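CdiA-CT toxin, Conserved domain protein (Yersinia pseudotuberculosis serotype O:3, PDB 4ZQU) is the toxic C-terminal domain of a contact-dependent growth inhibition protein, probably a nuclease, and is neutralised by binding its cognate immunity protein CdiI. Local coordinates at residues A33-K38 against E87-V92. Residues are numbered along the deposited sequence; the frame is centred on the assembly and turned at random.
Sequences AVVSAK and EVRLAV
Val35 sets its two methyls against different neighbours on strand 85-92: CG1, held anti to the backbone N (chi1 176°), meets Arg89 CG at 3.6 Å, and CG2 lies 3.9 Å from Glu87 OE1. Val35 and Glu87 run side by side, whereas Arg89 slants across the valine and bends at chi2 and chi3, carrying its guanidinium away. On the opposite face, Lys38 stretches alongside Leu90, whose CD1 touches both CG and CD of the lysine at 3.8 Å before the lysine chain bends at chi4 (62°). Val88 CG1 rests 3.6 Å from Ser36 O. Three polar ends are hydrogen-bonded beyond the pair: Glu87 OE2 to Thr119 OG1 of the next strand, Lys38 NZ to Ser57 OG of helix 53-66, and Ser36 OG to Thr23 O. The backbones pair in parallel: Ser36 N reaches Glu87 O at 2.7 Å in an almost straight bond, followed by Arg89 N to Ser36 O, Lys38 N to Arg89 O and Ala91 N to Lys38 O. These adjacent central strands, with helix 3-9 packing Val7 on Val35, Ala37 and Arg89 and helix 53-66 over the opposite face, form the core of a mixed sheet, consistent with the PDDEXK restriction endonuclease-like fold.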
ATOM      1  N   ALA A  33      -2.712  12.016   2.746  1.00 25.63           N
ATOM      2  CA  ALA A  33      -1.972  12.675   1.681  1.00 27.34           C
ATOM      3  C   ALA A  33      -0.823  11.794   1.212  1.00 29.54           C
ATOM      4  O   ALA A  33       0.028  11.410   2.013  1.00 29.42           O
ATOM      5  CB  ALA A  33      -1.451  14.016   2.156  1.00 27.48           C
ATOM      6  N   VAL A  34      -0.797  11.461  -0.076  1.00 32.42           N
ATOM      7  CA  VAL A  34       0.318  10.689  -0.617  1.00 32.26           C
ATOM      8  C   VAL A  34       1.299  11.599  -1.346  1.00 32.75           C
ATOM      9  O   VAL A  34       0.909  12.591  -1.962  1.00 34.39           O
ATOM     10  CB  VAL A  34      -0.146   9.572  -1.580  1.00 32.71           C
ATOM     11  CG1 VAL A  34      -1.057   8.602  -0.869  1.00 33.45           C
ATOM     12  CG2 VAL A  34      -0.837  10.153  -2.796  1.00 33.94           C
ATOM     13  N   VAL A  35       2.578  11.258  -1.258  1.00 31.60           N
ATOM     14  CA  VAL A  35       3.617  12.028  -1.918  1.00 32.48           C
ATOM     15  C   VAL A  35       4.517  11.124  -2.748  1.00 32.16           C
ATOM     16  O   VAL A  35       5.009  10.105  -2.263  1.00 30.40           O
ATOM     17  CB  VAL A  35       4.480  12.805  -0.905  1.00 34.37           C
ATOM     18  CG1 VAL A  35       5.623  13.514  -1.613  1.00 36.66           C
ATOM     19  CG2 VAL A  35       3.632  13.801  -0.134  1.00 34.76           C
ATOM     20  N   SER A  36       4.721  11.497  -4.006  1.00 33.31           N
ATOM     21  CA  SER A  36       5.683  10.809  -4.855  1.00 32.38           C
ATOM     22  C   SER A  36       6.904  11.690  -5.087  1.00 31.91           C
ATOM     23  O   SER A  36       6.794  12.778  -5.655  1.00 32.33           O
ATOM     24  CB  SER A  36       5.056  10.422  -6.189  1.00 34.19           C
ATOM     25  OG  SER A  36       5.994   9.722  -6.987  1.00 35.99           O
ATOM     26  N   ALA A  37       8.063  11.215  -4.638  1.00 29.67           N
ATOM     27  CA  ALA A  37       9.310  11.961  -4.765  1.00 29.42           C
ATOM     28  C   ALA A  37      10.044  11.588  -6.044  1.00 33.02           C
ATOM     29  O   ALA A  37      10.650  10.520  -6.134  1.00 37.24           O
ATOM     30  CB  ALA A  37      10.201  11.714  -3.552  1.00 27.75           C
ATOM     31  N   LYS A  38       9.984  12.474  -7.031  1.00 32.83           N
ATOM     32  CA  LYS A  38      10.682  12.266  -8.293  1.00 34.83           C
ATOM     33  C   LYS A  38      11.832  13.256  -8.422  1.00 33.66           C
ATOM     34  O   LYS A  38      11.704  14.420  -8.048  1.00 33.66           O
ATOM     35  CB  LYS A  38       9.716  12.405  -9.473  1.00 40.08           C
ATOM     36  CG  LYS A  38      10.350  12.152 -10.839  1.00 45.48           C
ATOM     37  CD  LYS A  38       9.335  12.266 -11.971  1.00 47.50           C
ATOM     38  CE  LYS A  38      10.018  12.189 -13.330  1.00 50.09           C
ATOM     39  NZ  LYS A  38      10.713  10.888 -13.538  1.00 51.48           N
ATOM     40  N   GLU A  87       0.365  14.144  -4.565  1.00 29.16           N
ATOM     41  CA  GLU A  87       1.359  15.150  -4.913  1.00 28.51           C
ATOM     42  C   GLU A  87       2.652  14.545  -5.433  1.00 26.96           C
ATOM     43  O   GLU A  87       3.146  13.551  -4.901  1.00 27.01           O
ATOM     44  CB  GLU A  87       1.669  16.035  -3.706  1.00 29.67           C
ATOM     45  CG  GLU A  87       2.722  17.094  -3.984  1.00 29.96           C
ATOM     46  CD  GLU A  87       3.163  17.821  -2.739  1.00 31.49           C
ATOM     47  OE1 GLU A  87       2.947  17.286  -1.631  1.00 32.48           O
ATOM     48  OE2 GLU A  87       3.721  18.930  -2.866  1.00 33.02           O
ATOM     49  N   VAL A  88       3.201  15.154  -6.477  1.00 26.28           N
ATOM     50  CA  VAL A  88       4.528  14.789  -6.945  1.00 25.67           C
ATOM     51  C   VAL A  88       5.525  15.884  -6.581  1.00 26.08           C
ATOM     52  O   VAL A  88       5.382  17.031  -7.004  1.00 26.25           O
ATOM     53  CB  VAL A  88       4.560  14.556  -8.463  1.00 26.53           C
ATOM     54  CG1 VAL A  88       5.951  14.115  -8.891  1.00 27.44           C
ATOM     55  CG2 VAL A  88       3.522  13.522  -8.866  1.00 25.68           C
ATOM     56  N   ARG A  89       6.521  15.521  -5.779  1.00 25.84           N
ATOM     57  CA  ARG A  89       7.595  16.437  -5.416  1.00 27.71           C
ATOM     58  C   ARG A  89       8.762  16.267  -6.382  1.00 26.91           C
ATOM     59  O   ARG A  89       9.512  15.291  -6.301  1.00 23.73           O
ATOM     60  CB  ARG A  89       8.049  16.197  -3.975  1.00 28.42           C
ATOM     61  CG  ARG A  89       7.022  16.586  -2.925  1.00 28.32           C
ATOM     62  CD  ARG A  89       7.121  18.059  -2.568  1.00 31.65           C
ATOM     63  NE  ARG A  89       8.412  18.391  -1.966  1.00 35.54           N
ATOM     64  CZ  ARG A  89       8.690  18.268  -0.671  1.00 35.22           C
ATOM     65  NH1 ARG A  89       7.768  17.817   0.170  1.00 36.03           N
ATOM     66  NH2 ARG A  89       9.893  18.595  -0.215  1.00 32.17           N
ATOM     67  N   LEU A  90       8.904  17.224  -7.294  1.00 27.67           N
ATOM     68  CA  LEU A  90       9.855  17.111  -8.394  1.00 26.14           C
ATOM     69  C   LEU A  90      11.102  17.961  -8.194  1.00 23.04           C
ATOM     70  O   LEU A  90      11.018  19.173  -8.005  1.00 23.74           O
ATOM     71  CB  LEU A  90       9.177  17.501  -9.709  1.00 25.32           C
ATOM     72  CG  LEU A  90      10.012  17.368 -10.981  1.00 25.94           C
ATOM     73  CD1 LEU A  90      10.271  15.902 -11.302  1.00 23.96           C
ATOM     74  CD2 LEU A  90       9.327  18.066 -12.145  1.00 28.72           C
ATOM     75  N   ALA A  91      12.262  17.315  -8.246  1.00 22.91           N
ATOM     76  CA  ALA A  91      13.534  18.022  -8.202  1.00 27.91           C
ATOM     77  C   ALA A  91      14.096  18.178  -9.612  1.00 31.28           C
ATOM     78  O   ALA A  91      14.183  17.207 -10.363  1.00 31.97           O
ATOM     79  CB  ALA A  91      14.520  17.292  -7.309  1.00 23.43           C
ATOM     80  N   VAL A  92      14.462  19.405  -9.974  1.00 33.84           N
ATOM     81  CA  VAL A  92      15.074  19.676 -11.272  1.00 34.88           C
ATOM     82  C   VAL A  92      16.384  20.451 -11.102  1.00 35.29           C
ATOM     83  O   VAL A  92      16.503  21.297 -10.215  1.00 34.33           O
ATOM     84  CB  VAL A  92      14.117  20.460 -12.205  1.00 34.16           C
ATOM     85  CG1 VAL A  92      12.895  19.616 -12.545  1.00 31.24           C
ATOM     86  CG2 VAL A  92      13.704  21.781 -11.577  1.00 35.38           C
TER